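Long-range contact in adenosine deaminase 1 (Arthrobacter aurescens, PDB 3RYS), which probably catalyses the zinc-dependent hydrolytic deamination of adenine to hypoxanthine, a step of purine salvage: residues A[213-227]-A[236-250]. Sequence-based numbering, arbitrary orientation.
Sequences LDVLHVERIDHGIRC and RLVAEQVPLTVCPLS. With ADE (adenine), chain D.
Ile221 pairs with Leu244 and Asp222 with Thr245 in parallel register, where strands 220-221 and 244-246 of the adenosine deaminase TIM barrel run side by side, joined through helix 231-240 in a beta-alpha-beta crossover. Three backbone bonds set the register: Ile221 N to Pro243 O, Thr245 N to Ile221 O (2.9 Å) and His223 N to Thr245 O.

The helix-facing side of the strands is the tight part. Leu244 CD1 packs on Ile221 CB at 3.8 Å, Val242 CG1 touches both Leu213 CD2 and Ile221 CG1, and Leu237 splits its methyls, CD1 to Leu213 CD1 and CD2 to Cys227 CB (3.6 Å). The solvent side is looser, a salt-bridge network of Asp214, Arg236 and Glu240. Arg236, its chain extended from CG to NE, brings NH1 and NH2 end-on to the single oxygen Asp214 OD1, both from the same face of the carboxylate, while Leu213 CB lies over one face of the guanidinium, toward its rim, and Glu240 takes weak bonds from NE.

On the barrel's inner side, Thr245 OG1 donates to the anti lone pair of Asp222 OD1 at 2.6 Å and also bonds His19, a zinc ligand, so this buried pair backs the metal site. Ser250 likewise bonds the zinc ligand Asp280. His223 turns its ring edge to adenine, NE2 lying 3.0 Å from N6 of the base, and at its other nitrogen, ND1, a water 2.7 Å away accepts from Cys247 N.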
ATOM      1  N   LEU A 213     -12.185   5.275  11.547  1.00 14.99           N
ATOM      2  CA  LEU A 213     -11.947   6.662  11.937  1.00 18.69           C
ATOM      3  C   LEU A 213     -12.234   6.929  13.415  1.00 17.97           C
ATOM      4  O   LEU A 213     -11.462   7.612  14.089  1.00 18.77           O
ATOM      5  CB  LEU A 213     -12.778   7.612  11.072  1.00 17.59           C
ATOM      6  CG  LEU A 213     -12.327   7.785   9.620  1.00 18.06           C
ATOM      7  CD1 LEU A 213     -13.379   8.542   8.825  1.00 15.48           C
ATOM      8  CD2 LEU A 213     -10.986   8.499   9.561  1.00 14.91           C
ATOM      9  N   ASP A 214     -13.338   6.384  13.912  1.00 15.80           N
ATOM     10  CA  ASP A 214     -13.827   6.717  15.246  1.00 17.55           C
ATOM     11  C   ASP A 214     -13.345   5.763  16.334  1.00 20.08           C
ATOM     12  O   ASP A 214     -12.931   6.195  17.413  1.00 21.66           O
ATOM     13  CB  ASP A 214     -15.355   6.793  15.237  1.00 19.17           C
ATOM     14  CG  ASP A 214     -15.871   7.991  14.458  1.00 19.15           C
ATOM     15  OD1 ASP A 214     -15.090   8.951  14.274  1.00 17.26           O
ATOM     16  OD2 ASP A 214     -17.048   7.979  14.038  1.00 18.60           O
ATOM     17  N   VAL A 215     -13.398   4.468  16.047  1.00 18.33           N
ATOM     18  CA  VAL A 215     -12.970   3.459  17.005  1.00 17.97           C
ATOM     19  C   VAL A 215     -11.451   3.287  16.993  1.00 18.90           C
ATOM     20  O   VAL A 215     -10.824   3.164  18.049  1.00 18.64           O
ATOM     21  CB  VAL A 215     -13.649   2.102  16.727  1.00 17.63           C
ATOM     22  CG1 VAL A 215     -13.288   1.095  17.807  1.00 18.60           C
ATOM     23  CG2 VAL A 215     -15.159   2.272  16.637  1.00 14.62           C
ATOM     24  N   LEU A 216     -10.863   3.293  15.798  1.00 17.36           N
ATOM     25  CA  LEU A 216      -9.433   3.031  15.637  1.00 17.34           C
ATOM     26  C   LEU A 216      -8.597   4.306  15.520  1.00 17.34           C
ATOM     27  O   LEU A 216      -7.375   4.263  15.629  1.00 17.07           O
ATOM     28  CB  LEU A 216      -9.183   2.135  14.421  1.00 17.51           C
ATOM     29  CG  LEU A 216      -9.787   0.729  14.432  1.00 19.89           C
ATOM     30  CD1 LEU A 216      -9.322  -0.048  13.210  1.00 16.35           C
ATOM     31  CD2 LEU A 216      -9.417  -0.014  15.709  1.00 17.41           C
ATOM     32  N   HIS A 217      -9.261   5.433  15.283  1.00 19.98           N
ATOM     33  CA  HIS A 217      -8.590   6.726  15.178  1.00 18.63           C
ATOM     34  C   HIS A 217      -7.466   6.758  14.141  1.00 16.57           C
ATOM     35  O   HIS A 217      -6.436   7.399  14.357  1.00 19.01           O
ATOM     36  CB  HIS A 217      -8.060   7.167  16.548  1.00 16.16           C
ATOM     37  CG  HIS A 217      -9.130   7.310  17.586  1.00 25.91           C
ATOM     38  ND1 HIS A 217     -10.065   8.324  17.558  1.00 28.34           N
ATOM     39  CD2 HIS A 217      -9.417   6.565  18.680  1.00 26.93           C
ATOM     40  CE1 HIS A 217     -10.879   8.199  18.591  1.00 29.16           C
ATOM     41  NE2 HIS A 217     -10.508   7.139  19.287  1.00 28.94           N
ATOM     42  N   VAL A 218      -7.664   6.083  13.014  1.00 16.83           N
ATOM     43  CA  VAL A 218      -6.641   6.066  11.966  1.00 17.73           C
ATOM     44  C   VAL A 218      -6.424   7.455  11.375  1.00 16.90           C
ATOM     45  O   VAL A 218      -7.285   8.325  11.475  1.00 17.83           O
ATOM     46  CB  VAL A 218      -6.974   5.081  10.830  1.00 15.02           C
ATOM     47  CG1 VAL A 218      -7.096   3.671  11.369  1.00 14.67           C
ATOM     48  CG2 VAL A 218      -8.251   5.505  10.109  1.00 17.15           C
ATOM     49  N   GLU A 219      -5.268   7.649  10.748  1.00 17.49           N
ATOM     50  CA  GLU A 219      -4.900   8.949  10.202  1.00 18.98           C
ATOM     51  C   GLU A 219      -5.108   9.025   8.698  1.00 16.18           C
ATOM     52  O   GLU A 219      -5.117  10.112   8.120  1.00 16.07           O
ATOM     53  CB  GLU A 219      -3.457   9.265  10.552  1.00 16.65           C
ATOM     54  CG  GLU A 219      -3.104   8.810  11.940  1.00 19.96           C
ATOM     55  CD  GLU A 219      -1.916   9.542  12.484  1.00 25.20           C
ATOM     56  OE1 GLU A 219      -0.930   8.868  12.849  1.00 24.97           O
ATOM     57  OE2 GLU A 219      -1.967  10.789  12.532  1.00 23.43           O
ATOM     58  N   ARG A 220      -5.260   7.869   8.065  1.00 14.91           N
ATOM     59  CA  ARG A 220      -5.729   7.832   6.684  1.00 20.49           C
ATOM     60  C   ARG A 220      -6.377   6.496   6.331  1.00 16.73           C
ATOM     61  O   ARG A 220      -6.029   5.460   6.891  1.00 16.57           O
ATOM     62  CB  ARG A 220      -4.633   8.227   5.678  1.00 19.56           C
ATOM     63  CG  ARG A 220      -3.265   7.611   5.898  1.00 17.49           C
ATOM     64  CD  ARG A 220      -2.292   8.027   4.787  1.00 14.30           C
ATOM     65  NE  ARG A 220      -1.232   7.041   4.614  1.00 14.53           N
ATOM     66  CZ  ARG A 220       0.047   7.249   4.907  1.00 15.25           C
ATOM     67  NH1 ARG A 220       0.450   8.423   5.362  1.00 15.85           N
ATOM     68  NH2 ARG A 220       0.930   6.282   4.721  1.00 19.96           N
ATOM     69  N   ILE A 221      -7.345   6.543   5.423  1.00 15.23           N
ATOM     70  CA  ILE A 221      -8.095   5.360   5.035  1.00 14.48           C
ATOM     71  C   ILE A 221      -7.485   4.728   3.792  1.00 16.23           C
ATOM     72  O   ILE A 221      -7.159   5.418   2.821  1.00 14.61           O
ATOM     73  CB  ILE A 221      -9.575   5.696   4.756  1.00 15.14           C
ATOM     74  CG1 ILE A 221     -10.287   6.111   6.048  1.00 13.22           C
ATOM     75  CG2 ILE A 221     -10.281   4.511   4.120  1.00 15.06           C
ATOM     76  CD1 ILE A 221     -10.530   4.972   7.005  1.00 12.90           C
ATOM     77  N   ASP A 222      -7.329   3.411   3.825  1.00 13.45           N
ATOM     78  CA  ASP A 222      -6.754   2.698   2.699  1.00 12.91           C
ATOM     79  C   ASP A 222      -7.850   2.101   1.817  1.00 13.07           C
ATOM     80  O   ASP A 222      -8.708   1.353   2.289  1.00 10.34           O
ATOM     81  CB  ASP A 222      -5.760   1.649   3.198  1.00 13.00           C
ATOM     82  CG  ASP A 222      -4.582   2.278   3.933  1.00 14.74           C
ATOM     83  OD1 ASP A 222      -3.975   3.227   3.389  1.00 13.19           O
ATOM     84  OD2 ASP A 222      -4.267   1.832   5.055  1.00 15.69           O
ATOM     85  N   HIS A 223      -7.810   2.461   0.535  1.00 13.70           N
ATOM     86  CA  HIS A 223      -8.893   2.197  -0.413  1.00 14.13           C
ATOM     87  C   HIS A 223     -10.036   3.206  -0.227  1.00 15.32           C
ATOM     88  O   HIS A 223     -10.019   4.287  -0.817  1.00 15.25           O
ATOM     89  CB  HIS A 223      -9.396   0.750  -0.322  1.00 12.24           C
ATOM     90  CG  HIS A 223      -8.422  -0.262  -0.841  1.00 14.10           C
ATOM     91  ND1 HIS A 223      -8.008  -0.292  -2.156  1.00 13.91           N
ATOM     92  CD2 HIS A 223      -7.784  -1.287  -0.224  1.00 16.32           C
ATOM     93  CE1 HIS A 223      -7.150  -1.282  -2.324  1.00 14.05           C
ATOM     94  NE2 HIS A 223      -7.001  -1.905  -1.171  1.00 13.52           N
ATOM     95  N   GLY A 224     -11.024   2.851   0.587  1.00 15.20           N
ATOM     96  CA  GLY A 224     -12.099   3.766   0.931  1.00 15.22           C
ATOM     97  C   GLY A 224     -13.119   4.042  -0.161  1.00 15.70           C
ATOM     98  O   GLY A 224     -13.974   4.909  -0.002  1.00 15.46           O
ATOM     99  N   ILE A 225     -13.052   3.306  -1.265  1.00 14.74           N
ATOM    100  CA  ILE A 225     -13.927   3.591  -2.399  1.00 16.34           C
ATOM    101  C   ILE A 225     -15.414   3.352  -2.116  1.00 16.90           C
ATOM    102  O   ILE A 225     -16.278   3.947  -2.767  1.00 16.05           O
ATOM    103  CB  ILE A 225     -13.520   2.803  -3.656  1.00 16.11           C
ATOM    104  CG1 ILE A 225     -13.585   1.300  -3.386  1.00 16.70           C
ATOM    105  CG2 ILE A 225     -12.131   3.223  -4.126  1.00 15.83           C
ATOM    106  CD1 ILE A 225     -13.637   0.460  -4.650  1.00 16.83           C
ATOM    107  N   ARG A 226     -15.718   2.486  -1.154  1.00 16.77           N
ATOM    108  CA  ARG A 226     -17.117   2.195  -0.845  1.00 18.04           C
ATOM    109  C   ARG A 226     -17.774   3.290  -0.008  1.00 18.90           C
ATOM    110  O   ARG A 226     -18.956   3.206   0.325  1.00 19.69           O
ATOM    111  CB  ARG A 226     -17.277   0.823  -0.191  1.00 15.95           C
ATOM    112  CG  ARG A 226     -17.147  -0.329  -1.174  1.00 16.30           C
ATOM    113  CD  ARG A 226     -17.705  -1.611  -0.597  1.00 17.49           C
ATOM    114  NE  ARG A 226     -19.136  -1.502  -0.337  1.00 19.78           N
ATOM    115  CZ  ARG A 226     -19.834  -2.372   0.388  1.00 19.66           C
ATOM    116  NH1 ARG A 226     -19.228  -3.417   0.934  1.00 17.27           N
ATOM    117  NH2 ARG A 226     -21.137  -2.192   0.574  1.00 18.41           N
ATOM    118  N   CYS A 227     -17.010   4.328   0.313  1.00 16.92           N
ATOM    119  CA  CYS A 227     -17.554   5.467   1.033  1.00 18.15           C
ATOM    120  C   CYS A 227     -18.600   6.166   0.175  1.00 18.84           C
ATOM    121  O   CYS A 227     -19.486   6.846   0.688  1.00 20.39           O
ATOM    122  CB  CYS A 227     -16.445   6.456   1.388  1.00 20.47           C
ATOM    123  SG  CYS A 227     -15.842   7.393  -0.031  1.00 16.04           S
ATOM    124  N   ARG A 236     -18.159  13.790   5.735  1.00 18.41           N
ATOM    125  CA  ARG A 236     -17.120  13.916   6.750  1.00 17.64           C
ATOM    126  C   ARG A 236     -15.713  13.816   6.160  1.00 16.85           C
ATOM    127  O   ARG A 236     -14.823  14.586   6.523  1.00 18.91           O
ATOM    128  CB  ARG A 236     -17.293  12.854   7.833  1.00 18.15           C
ATOM    129  CG  ARG A 236     -16.089  12.747   8.742  1.00 20.14           C
ATOM    130  CD  ARG A 236     -16.148  11.505   9.603  1.00 22.12           C
ATOM    131  NE  ARG A 236     -15.049  11.477  10.558  1.00 21.62           N
ATOM    132  CZ  ARG A 236     -14.963  10.614  11.562  1.00 23.32           C
ATOM    133  NH1 ARG A 236     -15.917   9.707  11.733  1.00 21.08           N
ATOM    134  NH2 ARG A 236     -13.926  10.660  12.391  1.00 21.11           N
ATOM    135  N   LEU A 237     -15.515  12.858   5.260  1.00 15.13           N
ATOM    136  CA  LEU A 237     -14.235  12.707   4.579  1.00 15.56           C
ATOM    137  C   LEU A 237     -13.811  14.032   3.959  1.00 16.80           C
ATOM    138  O   LEU A 237     -12.731  14.553   4.243  1.00 16.72           O
ATOM    139  CB  LEU A 237     -14.335  11.627   3.504  1.00 16.38           C
ATOM    140  CG  LEU A 237     -13.997  10.185   3.904  1.00 15.46           C
ATOM    141  CD1 LEU A 237     -14.100   9.958   5.405  1.00 15.32           C
ATOM    142  CD2 LEU A 237     -14.869   9.202   3.144  1.00 14.96           C
ATOM    143  N   VAL A 238     -14.680  14.578   3.116  1.00 15.98           N
ATOM    144  CA  VAL A 238     -14.443  15.869   2.488  1.00 16.38           C
ATOM    145  C   VAL A 238     -14.190  16.974   3.520  1.00 19.00           C
ATOM    146  O   VAL A 238     -13.268  17.778   3.372  1.00 17.22           O
ATOM    147  CB  VAL A 238     -15.637  16.275   1.607  1.00 15.05           C
ATOM    148  CG1 VAL A 238     -15.519  17.733   1.196  1.00 17.37           C
ATOM    149  CG2 VAL A 238     -15.729  15.375   0.392  1.00 12.70           C
ATOM    150  N   ALA A 239     -15.017  17.007   4.561  1.00 19.23           N
ATOM    151  CA  ALA A 239     -14.929  18.032   5.596  1.00 17.46           C
ATOM    152  C   ALA A 239     -13.618  17.972   6.384  1.00 22.55           C
ATOM    153  O   ALA A 239     -13.086  19.000   6.809  1.00 22.07           O
ATOM    154  CB  ALA A 239     -16.114  17.920   6.540  1.00 13.96           C
ATOM    155  N   GLU A 240     -13.106  16.765   6.590  1.00 20.63           N
ATOM    156  CA  GLU A 240     -11.933  16.588   7.435  1.00 20.86           C
ATOM    157  C   GLU A 240     -10.668  16.382   6.614  1.00 17.23           C
ATOM    158  O   GLU A 240      -9.560  16.412   7.146  1.00 14.45           O
ATOM    159  CB  GLU A 240     -12.139  15.416   8.397  1.00 20.97           C
ATOM    160  CG  GLU A 240     -13.391  15.524   9.246  1.00 19.51           C
ATOM    161  CD  GLU A 240     -13.477  14.434  10.300  1.00 25.41           C
ATOM    162  OE1 GLU A 240     -12.528  13.622  10.403  1.00 21.97           O
ATOM    163  OE2 GLU A 240     -14.496  14.397  11.027  1.00 26.20           O
ATOM    164  N   GLN A 241     -10.837  16.178   5.312  1.00 18.40           N
ATOM    165  CA  GLN A 241      -9.691  15.987   4.434  1.00 17.10           C
ATOM    166  C   GLN A 241      -8.918  14.731   4.817  1.00 17.62           C
ATOM    167  O   GLN A 241      -7.684  14.703   4.750  1.00 15.95           O
ATOM    168  CB  GLN A 241      -8.766  17.207   4.486  1.00 14.75           C
ATOM    169  CG  GLN A 241      -9.122  18.296   3.500  1.00 14.70           C
ATOM    170  CD  GLN A 241      -9.345  17.751   2.100  1.00 19.24           C
ATOM    171  OE1 GLN A 241     -10.449  17.320   1.760  1.00 14.22           O
ATOM    172  NE2 GLN A 241      -8.297  17.775   1.277  1.00 17.55           N
ATOM    173  N   VAL A 242      -9.647  13.702   5.238  1.00 14.23           N
ATOM    174  CA  VAL A 242      -9.051  12.407   5.526  1.00 13.47           C
ATOM    175  C   VAL A 242      -8.423  11.856   4.252  1.00 12.94           C
ATOM    176  O   VAL A 242      -9.110  11.674   3.251  1.00 13.11           O
ATOM    177  CB  VAL A 242     -10.106  11.403   6.039  1.00 15.74           C
ATOM    178  CG1 VAL A 242      -9.450  10.097   6.449  1.00 12.63           C
ATOM    179  CG2 VAL A 242     -10.893  11.997   7.203  1.00 14.92           C
ATOM    180  N   PRO A 243      -7.109  11.607   4.277  1.00 13.41           N
ATOM    181  CA  PRO A 243      -6.452  11.034   3.098  1.00 14.08           C
ATOM    182  C   PRO A 243      -7.044   9.677   2.749  1.00 14.41           C
ATOM    183  O   PRO A 243      -7.218   8.842   3.640  1.00 13.79           O
ATOM    184  CB  PRO A 243      -4.995  10.869   3.549  1.00 15.34           C
ATOM    185  CG  PRO A 243      -4.828  11.828   4.683  1.00 14.22           C
ATOM    186  CD  PRO A 243      -6.161  11.871   5.372  1.00 13.63           C
ATOM    187  N   LEU A 244      -7.363   9.480   1.471  1.00 13.15           N
ATOM    188  CA  LEU A 244      -7.841   8.197   0.966  1.00 14.11           C
ATOM    189  C   LEU A 244      -6.837   7.605  -0.029  1.00 16.30           C
ATOM    190  O   LEU A 244      -6.621   8.154  -1.114  1.00 15.68           O
ATOM    191  CB  LEU A 244      -9.219   8.346   0.308  1.00 14.31           C
ATOM    192  CG  LEU A 244     -10.443   7.922   1.133  1.00 18.75           C
ATOM    193  CD1 LEU A 244     -10.474   8.592   2.501  1.00 13.61           C
ATOM    194  CD2 LEU A 244     -11.737   8.189   0.376  1.00 15.80           C
ATOM    195  N   THR A 245      -6.221   6.489   0.340  1.00 11.92           N
ATOM    196  CA  THR A 245      -5.222   5.881  -0.528  1.00 11.31           C
ATOM    197  C   THR A 245      -5.847   4.938  -1.569  1.00 14.00           C
ATOM    198  O   THR A 245      -5.872   3.716  -1.399  1.00 12.63           O
ATOM    199  CB  THR A 245      -4.094   5.201   0.286  1.00 12.02           C
ATOM    200  OG1 THR A 245      -4.623   4.116   1.056  1.00 12.07           O
ATOM    201  CG2 THR A 245      -3.452   6.209   1.232  1.00 12.84           C
ATOM    202  N   VAL A 246      -6.349   5.528  -2.652  1.00 14.55           N
ATOM    203  CA  VAL A 246      -6.992   4.770  -3.723  1.00 13.30           C
ATOM    204  C   VAL A 246      -6.004   3.947  -4.547  1.00 11.96           C
ATOM    205  O   VAL A 246      -4.890   4.388  -4.828  1.00 11.08           O
ATOM    206  CB  VAL A 246      -7.776   5.694  -4.676  1.00 13.75           C
ATOM    207  CG1 VAL A 246      -8.541   4.866  -5.707  1.00 10.63           C
ATOM    208  CG2 VAL A 246      -8.721   6.596  -3.889  1.00 13.38           C
ATOM    209  N   CYS A 247      -6.428   2.749  -4.938  1.00 13.18           N
ATOM    210  CA  CYS A 247      -5.605   1.860  -5.754  1.00 13.63           C
ATOM    211  C   CYS A 247      -6.405   1.383  -6.960  1.00 13.77           C
ATOM    212  O   CYS A 247      -7.067   0.345  -6.899  1.00 13.39           O
ATOM    213  CB  CYS A 247      -5.126   0.663  -4.929  1.00 14.47           C
ATOM    214  SG  CYS A 247      -4.456   1.100  -3.303  1.00 10.47           S
ATOM    215  N   PRO A 248      -6.347   2.148  -8.063  1.00 14.92           N
ATOM    216  CA  PRO A 248      -7.174   1.939  -9.262  1.00 14.70           C
ATOM    217  C   PRO A 248      -7.088   0.532  -9.857  1.00 15.15           C
ATOM    218  O   PRO A 248      -8.110  -0.145  -9.960  1.00 16.54           O
ATOM    219  CB  PRO A 248      -6.628   2.977 -10.245  1.00 16.57           C
ATOM    220  CG  PRO A 248      -6.064   4.063  -9.355  1.00 14.22           C
ATOM    221  CD  PRO A 248      -5.483   3.337  -8.185  1.00 11.82           C
ATOM    222  N   LEU A 249      -5.891   0.106 -10.248  1.00 15.20           N
ATOM    223  CA  LEU A 249      -5.706  -1.213 -10.841  1.00 13.58           C
ATOM    224  C   LEU A 249      -6.061  -2.329  -9.868  1.00 14.14           C
ATOM    225  O   LEU A 249      -6.610  -3.360 -10.260  1.00 15.08           O
ATOM    226  CB  LEU A 249      -4.269  -1.389 -11.323  1.00 13.06           C
ATOM    227  CG  LEU A 249      -3.836  -0.482 -12.471  1.00 16.07           C
ATOM    228  CD1 LEU A 249      -2.435  -0.862 -12.946  1.00 13.69           C
ATOM    229  CD2 LEU A 249      -4.844  -0.555 -13.612  1.00 11.17           C
ATOM    230  N   SER A 250      -5.735  -2.128  -8.597  1.00 13.07           N
ATOM    231  CA  SER A 250      -6.062  -3.119  -7.583  1.00 14.76           C
ATOM    232  C   SER A 250      -7.572  -3.401  -7.571  1.00 15.03           C
ATOM    233  O   SER A 250      -8.003  -4.559  -7.642  1.00 11.90           O
ATOM    234  CB  SER A 250      -5.578  -2.652  -6.208  1.00 11.54           C
ATOM    235  OG  SER A 250      -5.945  -3.576  -5.204  1.00 11.28           O
TER
HETATM  236  N9  ADE D 345      -3.355  -7.496   1.735  1.00 18.84           N
HETATM  237  C8  ADE D 345      -2.508  -7.057   0.752  1.00 21.89           C
HETATM  238  N7  ADE D 345      -3.047  -6.194  -0.083  1.00 20.30           N
HETATM  239  C5  ADE D 345      -4.347  -6.062   0.387  1.00 22.54           C
HETATM  240  C6  ADE D 345      -5.443  -5.293  -0.059  1.00 23.31           C
HETATM  241  N6  ADE D 345      -5.383  -4.487  -1.125  1.00 21.81           N
HETATM  242  N1  ADE D 345      -6.600  -5.388   0.635  1.00 22.49           N
HETATM  243  C2  ADE D 345      -6.650  -6.200   1.701  1.00 22.84           C
HETATM  244  N3  ADE D 345      -5.690  -6.971   2.218  1.00 21.82           N
HETATM  245  C4  ADE D 345      -4.554  -6.856   1.507  1.00 20.84           C
HETATM  246  O   HOH W   1      -8.939   1.794  -3.642  1.00 14.24           O